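Local coordinates for protein FkbI (PDB 1R2J) that binds FAD and probably serves as an acyl-ACP dehydrogenase in making the methoxymalonyl extender unit of the polyketide FK520, at residues A[228-233]-A[280-285]; A[302-307]-A[351-356]; A[313-318]-A[334-339]. All blocks are in the same frame, centred on the assembly; numbering follows the deposited sequence.

Contact 1 (A[228-233]-A[280-285])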
loop_
_atom_site.group_PDB
_atom_site.type_symbol
_atom_site.label_atom_id
_atom_site.label_comp_id
_atom_site.label_asym_id
_atom_site.label_seq_id
_atom_site.Cartn_x
_atom_site.Cartn_y
_atom_site.Cartn_z
ATOM N N SER A 228 -1.480 3.013 -5.559
ATOM C CA SER A 228 -2.384 2.359 -4.630
ATOM C C SER A 228 -2.517 3.156 -3.337
ATOM O O SER A 228 -3.614 3.320 -2.815
ATOM C CB SER A 228 -1.886 0.943 -4.328
ATOM O OG SER A 228 -2.871 0.207 -3.627
ATOM N N VAL A 229 -1.398 3.644 -2.814
ATOM C CA VAL A 229 -1.437 4.429 -1.591
ATOM C C VAL A 229 -2.234 5.701 -1.833
ATOM O O VAL A 229 -2.998 6.126 -0.968
ATOM C CB VAL A 229 -0.026 4.806 -1.099
ATOM C CG1 VAL A 229 -0.112 5.920 -0.040
ATOM C CG2 VAL A 229 0.658 3.577 -0.503
ATOM N N ALA A 230 -2.063 6.298 -3.011
ATOM C CA ALA A 230 -2.782 7.527 -3.345
ATOM C C ALA A 230 -4.300 7.288 -3.288
ATOM O O ALA A 230 -5.037 8.067 -2.694
ATOM C CB ALA A 230 -2.359 8.022 -4.732
ATOM N N TRP A 231 -4.758 6.197 -3.894
ATOM C CA TRP A 231 -6.180 5.871 -3.881
ATOM C C TRP A 231 -6.601 5.492 -2.466
ATOM O O TRP A 231 -7.720 5.775 -2.048
ATOM C CB TRP A 231 -6.493 4.717 -4.846
ATOM C CG TRP A 231 -6.594 5.150 -6.275
ATOM C CD1 TRP A 231 -5.720 4.863 -7.286
ATOM C CD2 TRP A 231 -7.637 5.946 -6.859
ATOM N NE1 TRP A 231 -6.157 5.429 -8.464
ATOM C CE2 TRP A 231 -7.328 6.099 -8.229
ATOM C CE3 TRP A 231 -8.802 6.544 -6.357
ATOM C CZ2 TRP A 231 -8.142 6.826 -9.105
ATOM C CZ3 TRP A 231 -9.612 7.267 -7.231
ATOM C CH2 TRP A 231 -9.275 7.399 -8.589
ATOM N N GLY A 232 -5.694 4.860 -1.732
ATOM C CA GLY A 232 -6.002 4.481 -0.369
ATOM C C GLY A 232 -6.292 5.735 0.439
ATOM O O GLY A 232 -7.216 5.764 1.262
ATOM N N CYS A 233 -5.511 6.784 0.193
ATOM C CA CYS A 233 -5.690 8.046 0.910
ATOM C C CYS A 233 -6.985 8.737 0.543
ATOM O O CYS A 233 -7.580 9.427 1.368
ATOM C CB CYS A 233 -4.502 8.970 0.664
ATOM S SG CYS A 233 -2.989 8.296 1.384
ATOM N N ARG A 280 -9.211 13.799 -7.908
ATOM C CA ARG A 280 -8.864 14.328 -9.220
ATOM C C ARG A 280 -7.445 13.946 -9.619
ATOM O O ARG A 280 -7.210 13.472 -10.727
ATOM C CB ARG A 280 -8.989 15.856 -9.233
ATOM C CG ARG A 280 -10.384 16.407 -8.918
ATOM C CD ARG A 280 -11.420 15.975 -9.935
ATOM N NE ARG A 280 -12.049 14.705 -9.588
ATOM C CZ ARG A 280 -13.011 14.562 -8.681
ATOM N NH1 ARG A 280 -13.474 15.612 -8.010
ATOM N NH2 ARG A 280 -13.523 13.363 -8.456
ATOM N N VAL A 281 -6.498 14.142 -8.705
ATOM C CA VAL A 281 -5.107 13.832 -9.000
ATOM C C VAL A 281 -4.899 12.331 -9.201
ATOM O O VAL A 281 -4.079 11.913 -10.029
ATOM C CB VAL A 281 -4.174 14.394 -7.885
ATOM C CG1 VAL A 281 -4.399 13.655 -6.577
ATOM C CG2 VAL A 281 -2.729 14.300 -8.326
ATOM N N CYS A 282 -5.654 11.518 -8.467
ATOM C CA CYS A 282 -5.543 10.061 -8.591
ATOM C C CYS A 282 -6.097 9.602 -9.932
ATOM O O CYS A 282 -5.545 8.703 -10.571
ATOM C CB CYS A 282 -6.296 9.359 -7.461
ATOM S SG CYS A 282 -5.540 9.585 -5.841
ATOM N N GLU A 283 -7.190 10.236 -10.354
ATOM C CA GLU A 283 -7.826 9.919 -11.623
ATOM C C GLU A 283 -6.892 10.252 -12.791
ATOM O O GLU A 283 -6.765 9.478 -13.744
ATOM C CB GLU A 283 -9.130 10.711 -11.756
ATOM C CG GLU A 283 -10.232 10.245 -10.809
ATOM C CD GLU A 283 -11.306 11.292 -10.617
ATOM O OE1 GLU A 283 -12.215 11.081 -9.789
ATOM O OE2 GLU A 283 -11.237 12.336 -11.294
ATOM N N TYR A 284 -6.246 11.410 -12.706
ATOM C CA TYR A 284 -5.316 11.860 -13.736
ATOM C C TYR A 284 -4.146 10.880 -13.884
ATOM O O TYR A 284 -3.760 10.508 -15.002
ATOM C CB TYR A 284 -4.782 13.246 -13.369
ATOM C CG TYR A 284 -3.850 13.858 -14.386
ATOM C CD1 TYR A 284 -4.344 14.487 -15.530
ATOM C CD2 TYR A 284 -2.470 13.828 -14.195
ATOM C CE1 TYR A 284 -3.478 15.081 -16.456
ATOM C CE2 TYR A 284 -1.599 14.414 -15.114
ATOM C CZ TYR A 284 -2.111 15.039 -16.236
ATOM O OH TYR A 284 -1.249 15.630 -17.129
ATOM N N ALA A 285 -3.578 10.465 -12.758
ATOM C CA ALA A 285 -2.457 9.537 -12.790
ATOM C C ALA A 285 -2.904 8.179 -13.326
ATOM O O ALA A 285 -2.164 7.518 -14.062
ATOM C CB ALA A 285 -1.860 9.381 -11.398
#
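Cys-282 lays its CB squarely over one face of the Trp-231 indole, a CH-pi contact that joins two long helices of the C-terminal helical bundle of the acyl-CoA dehydrogenase fold. The segments run nearly antiparallel, at 151°, with their axes 9.7 Å apart, a separation filled by the Trp-231 ring and by the small side chains of Ala-230 and Cys-282. The packing is tightest over the ring: Cys-282 CB stands 3.5 Å from the centroid of the six-membered ring of Trp-231, only 10° off its normal. The sulfur follows over the same ring at a longer range, Cys-282 SG lying 4.5 Å from that centroid in a sulfur-aromatic contact. With SG anti to the carbonyl carbon (chi1 -69°), the thiol is carried back toward helix 219-248, where SG meets Ala-230 CB at 3.7 Å. Because Ala-230 offers no more than a methyl, Cys-282 SG also comes to 3.5 Å from the backbone at Ala-230 O. In place of Trp-231, a leucine would probably leave the CB of Cys-282 without its flat seat and open a gap beside helix 54-67, whose Glu-59, Thr-61 and Ala-62 also touch the indole. The outer side is looser and more open to solvent. There Glu-283 offers the ring only an aliphatic carbon, its CG 3.7 Å from Trp-231 CH2, the two side chains crossing at about a right angle and the carboxylate leading away from the indole. Its carboxylate is engaged within its own helix by exposed Arg-280, which grips it side-on in a salt bridge with two nitrogens, one for each oxygen: Arg-280 NE reaches Glu-283 OE2 at 3.0 Å, and Arg-280 NH2 reaches Glu-283 OE1 at 2.9 Å.

Contact 2 (A[302-307]-A[351-356]). With FAD (flavin-adenine dinucleotide), chain B.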
loop_
_atom_site.group_PDB
_atom_site.type_symbol
_atom_site.label_atom_id
_atom_site.label_comp_id
_atom_site.label_asym_id
_atom_site.label_seq_id
_atom_site.Cartn_x
_atom_site.Cartn_y
_atom_site.Cartn_z
ATOM N N LEU A 302 3.004 12.592 -7.828
ATOM C CA LEU A 302 2.170 13.728 -7.483
ATOM C C LEU A 302 0.903 13.288 -6.747
ATOM O O LEU A 302 0.546 13.860 -5.717
ATOM C CB LEU A 302 1.798 14.489 -8.754
ATOM C CG LEU A 302 0.815 15.645 -8.597
ATOM C CD1 LEU A 302 1.447 16.738 -7.787
ATOM C CD2 LEU A 302 0.427 16.159 -9.971
ATOM N N ALA A 303 0.239 12.257 -7.267
ATOM C CA ALA A 303 -0.991 11.758 -6.655
ATOM C C ALA A 303 -0.773 11.231 -5.245
ATOM O O ALA A 303 -1.540 11.533 -4.328
ATOM C CB ALA A 303 -1.599 10.670 -7.520
ATOM N N LYS A 304 0.267 10.429 -5.073
ATOM C CA LYS A 304 0.556 9.874 -3.768
ATOM C C LYS A 304 0.855 11.004 -2.790
ATOM O O LYS A 304 0.310 11.043 -1.690
ATOM C CB LYS A 304 1.746 8.905 -3.851
ATOM C CG LYS A 304 2.100 8.237 -2.533
ATOM C CD LYS A 304 3.106 9.049 -1.731
ATOM C CE LYS A 304 3.108 8.624 -0.264
ATOM N NZ LYS A 304 3.817 9.613 0.605
ATOM N N HIS A 305 1.711 11.926 -3.213
ATOM C CA HIS A 305 2.118 13.055 -2.382
ATOM C C HIS A 305 0.943 13.904 -1.886
ATOM O O HIS A 305 0.761 14.090 -0.678
ATOM C CB HIS A 305 3.113 13.931 -3.157
ATOM C CG HIS A 305 3.625 15.102 -2.378
ATOM N ND1 HIS A 305 4.267 14.968 -1.163
ATOM C CD2 HIS A 305 3.614 16.429 -2.654
ATOM C CE1 HIS A 305 4.628 16.162 -0.726
ATOM N NE2 HIS A 305 4.244 17.064 -1.610
ATOM N N VAL A 306 0.145 14.406 -2.822
ATOM C CA VAL A 306 -0.999 15.235 -2.478
ATOM C C VAL A 306 -2.073 14.495 -1.686
ATOM O O VAL A 306 -2.574 15.013 -0.692
ATOM C CB VAL A 306 -1.647 15.838 -3.740
ATOM C CG1 VAL A 306 -0.685 16.802 -4.412
ATOM C CG2 VAL A 306 -2.017 14.742 -4.697
ATOM N N ALA A 307 -2.429 13.289 -2.124
ATOM C CA ALA A 307 -3.461 12.517 -1.438
ATOM C C ALA A 307 -3.034 12.227 -0.004
ATOM O O ALA A 307 -3.841 12.290 0.917
ATOM C CB ALA A 307 -3.737 11.212 -2.189
ATOM N N GLU A 351 9.027 14.498 1.842
ATOM C CA GLU A 351 10.281 15.162 1.495
ATOM C C GLU A 351 10.852 14.636 0.188
ATOM O O GLU A 351 11.273 15.417 -0.651
ATOM C CB GLU A 351 11.322 15.006 2.609
ATOM C CG GLU A 351 11.004 15.801 3.868
ATOM C CD GLU A 351 9.731 15.325 4.530
ATOM O OE1 GLU A 351 9.606 14.093 4.710
ATOM O OE2 GLU A 351 8.862 16.173 4.865
ATOM N N MET A 352 10.868 13.318 0.017
ATOM C CA MET A 352 11.390 12.735 -1.213
ATOM C C MET A 352 10.481 13.087 -2.392
ATOM O O MET A 352 10.959 13.294 -3.508
ATOM C CB MET A 352 11.527 11.215 -1.077
ATOM C CG MET A 352 12.617 10.785 -0.104
ATOM S SD MET A 352 14.174 11.683 -0.394
ATOM C CE MET A 352 14.703 10.900 -1.892
ATOM N N CYS A 353 9.173 13.157 -2.155
ATOM C CA CYS A 353 8.256 13.509 -3.235
ATOM C C CYS A 353 8.528 14.937 -3.687
ATOM O O CYS A 353 8.452 15.249 -4.878
ATOM C CB CYS A 353 6.798 13.369 -2.788
ATOM S SG CYS A 353 6.259 11.650 -2.640
ATOM N N ARG A 354 8.850 15.805 -2.736
ATOM C CA ARG A 354 9.146 17.183 -3.075
ATOM C C ARG A 354 10.446 17.245 -3.873
ATOM O O ARG A 354 10.527 17.965 -4.865
ATOM C CB ARG A 354 9.229 18.062 -1.814
ATOM C CG ARG A 354 7.852 18.396 -1.230
ATOM C CD ARG A 354 7.888 19.490 -0.171
ATOM N NE ARG A 354 6.563 20.077 -0.018
ATOM C CZ ARG A 354 5.573 19.550 0.699
ATOM N NH1 ARG A 354 5.745 18.415 1.367
ATOM N NH2 ARG A 354 4.390 20.143 0.710
ATOM N N VAL A 355 11.463 16.486 -3.471
ATOM C CA VAL A 355 12.710 16.540 -4.236
ATOM C C VAL A 355 12.491 15.991 -5.643
ATOM O O VAL A 355 13.022 16.536 -6.610
ATOM C CB VAL A 355 13.882 15.755 -3.566
ATOM C CG1 VAL A 355 14.000 16.125 -2.095
ATOM C CG2 VAL A 355 13.700 14.270 -3.746
ATOM N N MET A 356 11.700 14.927 -5.771
ATOM C CA MET A 356 11.468 14.357 -7.096
ATOM C C MET A 356 10.615 15.261 -7.980
ATOM O O MET A 356 10.920 15.442 -9.161
ATOM C CB MET A 356 10.829 12.969 -6.987
ATOM C CG MET A 356 11.725 11.941 -6.302
ATOM S SD MET A 356 11.067 10.258 -6.389
ATOM C CE MET A 356 9.944 10.247 -5.003
HETATM P PA FAD B . 14.722 7.885 6.700
HETATM O O1A FAD B . 14.457 7.339 5.375
HETATM O O2A FAD B . 15.549 7.417 7.868
HETATM O O5B FAD B . 13.666 8.816 7.297
HETATM C C5B FAD B . 14.135 10.069 6.995
HETATM C C4B FAD B . 13.328 11.261 7.379
HETATM O O4B FAD B . 14.306 12.147 6.731
HETATM C C3B FAD B . 12.104 11.291 6.520
HETATM O O3B FAD B . 11.195 12.184 7.076
HETATM C C2B FAD B . 12.574 11.721 5.213
HETATM O O2B FAD B . 11.660 12.356 4.281
HETATM C C1B FAD B . 13.788 12.645 5.523
HETATM N N9A FAD B . 14.787 12.545 4.511
HETATM C C8A FAD B . 15.669 11.488 4.160
HETATM N N7A FAD B . 16.460 11.735 3.158
HETATM C C5A FAD B . 16.135 13.021 2.775
HETATM C C6A FAD B . 16.615 13.871 1.773
HETATM N N6A FAD B . 17.593 13.516 0.929
HETATM N N1A FAD B . 16.051 15.127 1.661
HETATM C C2A FAD B . 15.062 15.521 2.496
HETATM N N3A FAD B . 14.516 14.750 3.528
HETATM C C4A FAD B . 15.168 13.486 3.554
HETATM N N1 FAD B . 9.185 -0.816 3.182
HETATM C C2 FAD B . 9.199 -1.863 2.257
HETATM O O2 FAD B . 10.215 -2.149 1.597
HETATM N N3 FAD B . 8.047 -2.614 2.069
HETATM C C4 FAD B . 6.824 -2.416 2.760
HETATM O O4 FAD B . 5.832 -3.165 2.512
HETATM C C4X FAD B . 6.841 -1.393 3.683
HETATM N N5 FAD B . 5.598 -1.191 4.423
HETATM C C5X FAD B . 5.575 -0.175 5.402
HETATM C C6 FAD B . 4.419 0.079 6.187
HETATM C C7 FAD B . 4.352 1.064 7.219
HETATM C C7M FAD B . 3.065 1.261 8.017
HETATM C C8 FAD B . 5.522 1.832 7.480
HETATM C C8M FAD B . 5.609 2.889 8.565
HETATM C C9 FAD B . 6.657 1.640 6.735
HETATM C C9A FAD B . 6.720 0.665 5.672
HETATM N N10 FAD B . 7.935 0.413 4.844
HETATM C C10 FAD B . 8.015 -0.602 3.883
HETATM C "C1'" FAD B . 8.894 1.370 5.195
HETATM C "C2'" FAD B . 8.774 2.713 4.275
HETATM O "O2'" FAD B . 9.524 2.264 3.110
HETATM C "C3'" FAD B . 9.576 3.672 4.958
HETATM O "O3'" FAD B . 8.705 4.691 5.508
HETATM C "C4'" FAD B . 10.736 4.575 4.468
HETATM O "O4'" FAD B . 11.774 4.044 3.691
HETATM C "C5'" FAD B . 11.180 4.899 5.814
HETATM O "O5'" FAD B . 12.561 5.029 5.957
HETATM P P FAD B . 13.074 5.211 7.487
HETATM O O1P FAD B . 13.945 4.588 6.609
HETATM O O2P FAD B . 14.277 5.188 8.468
HETATM O O3P FAD B . 13.907 6.579 7.203
#
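Lys-304 NZ, at the end of a buried chain whose CD lies 4.2 Å from Cys-353 SG, is gripped by the backbone oxygens of Met-343 and Gly-348, and weakly by that of Ile-346. Lys-304 thus ties helix 297-322 to the last turn of helix 332-345 and to the loop leading to helix 350-361, the last of the C-terminal bundle of this acyl-CoA dehydrogenase fold; segments 302-307 and 351-356 run at 137° to each other. At the centre of the crossing His-305 stands against Cys-353, with His-305 ND1 3.4 Å from Cys-353 CB. Its CG lies anti to the backbone N (chi1 -178°), which sends the imidazole across to the other helix and on toward Arg-354. The ring meets that arginine edge-first, the two planes 80° apart: His-305 NE2 sits 3.5 Å above the guanidinium of Arg-354, over its centre. No hydrogen bond forms; the charge of Arg-354 is answered by a salt bridge to Glu-309, which should also steady the guanidinium under the ring edge. On its other side helix 350-361 serves the cofactor. Met-352 SD lies 3.9 Å from C6A of the FAD adenine, and a bend at chi2 in Glu-351 brings its carboxylate to the adenosine ribose, where Glu-351 OE1 accepts a hydrogen bond of 2.7 Å from FAD O2B and a weak one from FAD O3B.

Contact 3 (A[313-318]-A[334-339])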
loop_
_atom_site.group_PDB
_atom_site.type_symbol
_atom_site.label_atom_id
_atom_site.label_comp_id
_atom_site.label_asym_id
_atom_site.label_seq_id
_atom_site.Cartn_x
_atom_site.Cartn_y
_atom_site.Cartn_z
ATOM N N ALA A 313 -3.989 15.884 6.753
ATOM C CA ALA A 313 -4.606 17.126 7.207
ATOM C C ALA A 313 -6.102 16.888 7.425
ATOM O O ALA A 313 -6.681 17.349 8.410
ATOM C CB ALA A 313 -4.388 18.228 6.177
ATOM N N GLY A 314 -6.721 16.164 6.497
ATOM C CA GLY A 314 -8.143 15.873 6.621
ATOM C C GLY A 314 -8.473 15.087 7.880
ATOM O O GLY A 314 -9.468 15.356 8.551
ATOM N N ALA A 315 -7.635 14.113 8.211
ATOM C CA ALA A 315 -7.868 13.294 9.391
ATOM C C ALA A 315 -7.812 14.146 10.657
ATOM O O ALA A 315 -8.626 13.961 11.556
ATOM C CB ALA A 315 -6.843 12.151 9.456
ATOM N N ALA A 316 -6.865 15.084 10.724
ATOM C CA ALA A 316 -6.753 15.950 11.898
ATOM C C ALA A 316 -7.989 16.841 12.016
ATOM O O ALA A 316 -8.485 17.092 13.115
ATOM C CB ALA A 316 -5.485 16.808 11.814
ATOM N N THR A 317 -8.486 17.305 10.873
ATOM C CA THR A 317 -9.667 18.165 10.817
ATOM C C THR A 317 -10.918 17.406 11.262
ATOM O O THR A 317 -11.739 17.930 12.023
ATOM C CB THR A 317 -9.864 18.700 9.390
ATOM O OG1 THR A 317 -8.737 19.518 9.047
ATOM C CG2 THR A 317 -11.147 19.521 9.277
ATOM N N ALA A 318 -11.052 16.165 10.796
ATOM C CA ALA A 318 -12.199 15.337 11.153
ATOM C C ALA A 318 -12.161 15.025 12.650
ATOM O O ALA A 318 -13.194 15.021 13.320
ATOM C CB ALA A 318 -12.194 14.031 10.341
ATOM N N GLU A 334 -10.251 8.083 14.415
ATOM C CA GLU A 334 -9.115 7.770 15.280
ATOM C C GLU A 334 -8.015 7.091 14.464
ATOM O O GLU A 334 -6.845 7.471 14.528
ATOM C CB GLU A 334 -9.562 6.820 16.395
ATOM C CG GLU A 334 -8.462 5.857 16.863
ATOM C CD GLU A 334 -7.390 6.589 17.608
ATOM O OE1 GLU A 334 -6.246 6.098 17.689
ATOM O OE2 GLU A 334 -7.717 7.676 18.124
ATOM N N ARG A 335 -8.408 6.065 13.719
ATOM C CA ARG A 335 -7.496 5.301 12.879
ATOM C C ARG A 335 -6.984 6.106 11.681
ATOM O O ARG A 335 -5.820 5.977 11.293
ATOM C CB ARG A 335 -8.190 4.027 12.384
ATOM C CG ARG A 335 -8.512 3.036 13.490
ATOM C CD ARG A 335 -9.105 1.746 12.946
ATOM N NE ARG A 335 -10.515 1.864 12.575
ATOM C CZ ARG A 335 -10.970 2.042 11.340
ATOM N NH1 ARG A 335 -10.129 2.134 10.322
ATOM N NH2 ARG A 335 -12.278 2.104 11.121
ATOM N N ALA A 336 -7.853 6.923 11.091
ATOM C CA ALA A 336 -7.458 7.744 9.947
ATOM C C ALA A 336 -6.304 8.659 10.350
ATOM O O ALA A 336 -5.348 8.843 9.602
ATOM C CB ALA A 336 -8.642 8.590 9.468
ATOM N N TYR A 337 -6.409 9.233 11.544
ATOM C CA TYR A 337 -5.397 10.147 12.052
ATOM C C TYR A 337 -4.017 9.468 12.093
ATOM O O TYR A 337 -3.030 10.008 11.571
ATOM C CB TYR A 337 -5.818 10.642 13.442
ATOM C CG TYR A 337 -4.927 11.711 14.026
ATOM C CD1 TYR A 337 -4.736 12.932 13.368
ATOM C CD2 TYR A 337 -4.287 11.514 15.246
ATOM C CE1 TYR A 337 -3.927 13.934 13.919
ATOM C CE2 TYR A 337 -3.475 12.506 15.802
ATOM C CZ TYR A 337 -3.301 13.710 15.134
ATOM O OH TYR A 337 -2.490 14.678 15.679
ATOM N N ARG A 338 -3.954 8.279 12.697
ATOM C CA ARG A 338 -2.697 7.530 12.788
ATOM C C ARG A 338 -2.262 6.936 11.453
ATOM O O ARG A 338 -1.071 6.927 11.131
ATOM C CB ARG A 338 -2.809 6.387 13.812
ATOM C CG ARG A 338 -2.751 6.827 15.278
ATOM C CD ARG A 338 -2.818 5.631 16.244
ATOM N NE ARG A 338 -4.119 4.959 16.218
ATOM C CZ ARG A 338 -4.373 3.812 15.587
ATOM N NH1 ARG A 338 -3.411 3.175 14.921
ATOM N NH2 ARG A 338 -5.607 3.312 15.592
ATOM N N ASP A 339 -3.224 6.434 10.683
ATOM C CA ASP A 339 -2.918 5.811 9.398
ATOM C C ASP A 339 -2.404 6.804 8.367
ATOM O O ASP A 339 -1.439 6.517 7.671
ATOM C CB ASP A 339 -4.146 5.080 8.824
ATOM C CG ASP A 339 -4.619 3.928 9.705
ATOM O OD1 ASP A 339 -3.858 3.482 10.590
ATOM O OD2 ASP A 339 -5.759 3.458 9.500
#
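Ala-315 points its methyl toward the backbone of helix 332-345, while the Tyr-337 ring lies along the flank of the same junction. Ala-315 CB comes to 3.6 Å from Tyr-337 CA and meets Ala-336 CB, which also faces across, at 4.0 Å. With alanines at these facing positions the two near-antiparallel helices of the C-terminal bundle of the acyl-CoA dehydrogenase fold approach to 8.2 Å between axes, inclined at 148°, and the contact is more one of side chain against main chain than of interlocking side chains. Tyr-337 is oriented differently. Its CG is anti to the backbone N (chi1 -174°), a torsion that swings the phenol alongside helix 297-322 at the outer margin. The ring presents an edge to Ala-316, with Tyr-337 CE1 3.9 Å from Ala-316 CB, while Tyr-337 CD1 lies against the backbone of that residue at Ala-316 CA, 3.9 Å away. Glu-334 and Arg-338 leave their helix away from this interface and pair with each other, Arg-338 NE donating to Glu-334 OE1 at 2.8 Å, nearly straight; Arg-338 also reaches Asp-20 of helix 16-22 in a salt bridge. Inward, helix 219-248 closes the junction, Cys-240 touching Ala-315 and both Cys-240 and Ile-236 touching Ala-336, while helix 262-287 packs on Thr-317 and Ala-318.

In the fold
The three contacts illustrate how a helical bundle is built from helices that each pack on several others. Contacts 2 and 3 both use helix 297-322, their centres 19 Å apart, and along the chain contact 3 is nested inside the loop that contact 2 closes. Contact 1 closes earlier in the sequence yet touches contact 2 directly: Val-281 CG2 lies 3.5 Å from Ala-303 CA, and Cys-233 CB 3.4 Å from Ala-307 O, with centres 12 Å apart. Contact 3 touches neither, its nearest atoms being about 7 Å from each. Contact 2 alone reaches FAD; the side chain of Ala-336 in contact 3 stays about 14 Å from the cofactor.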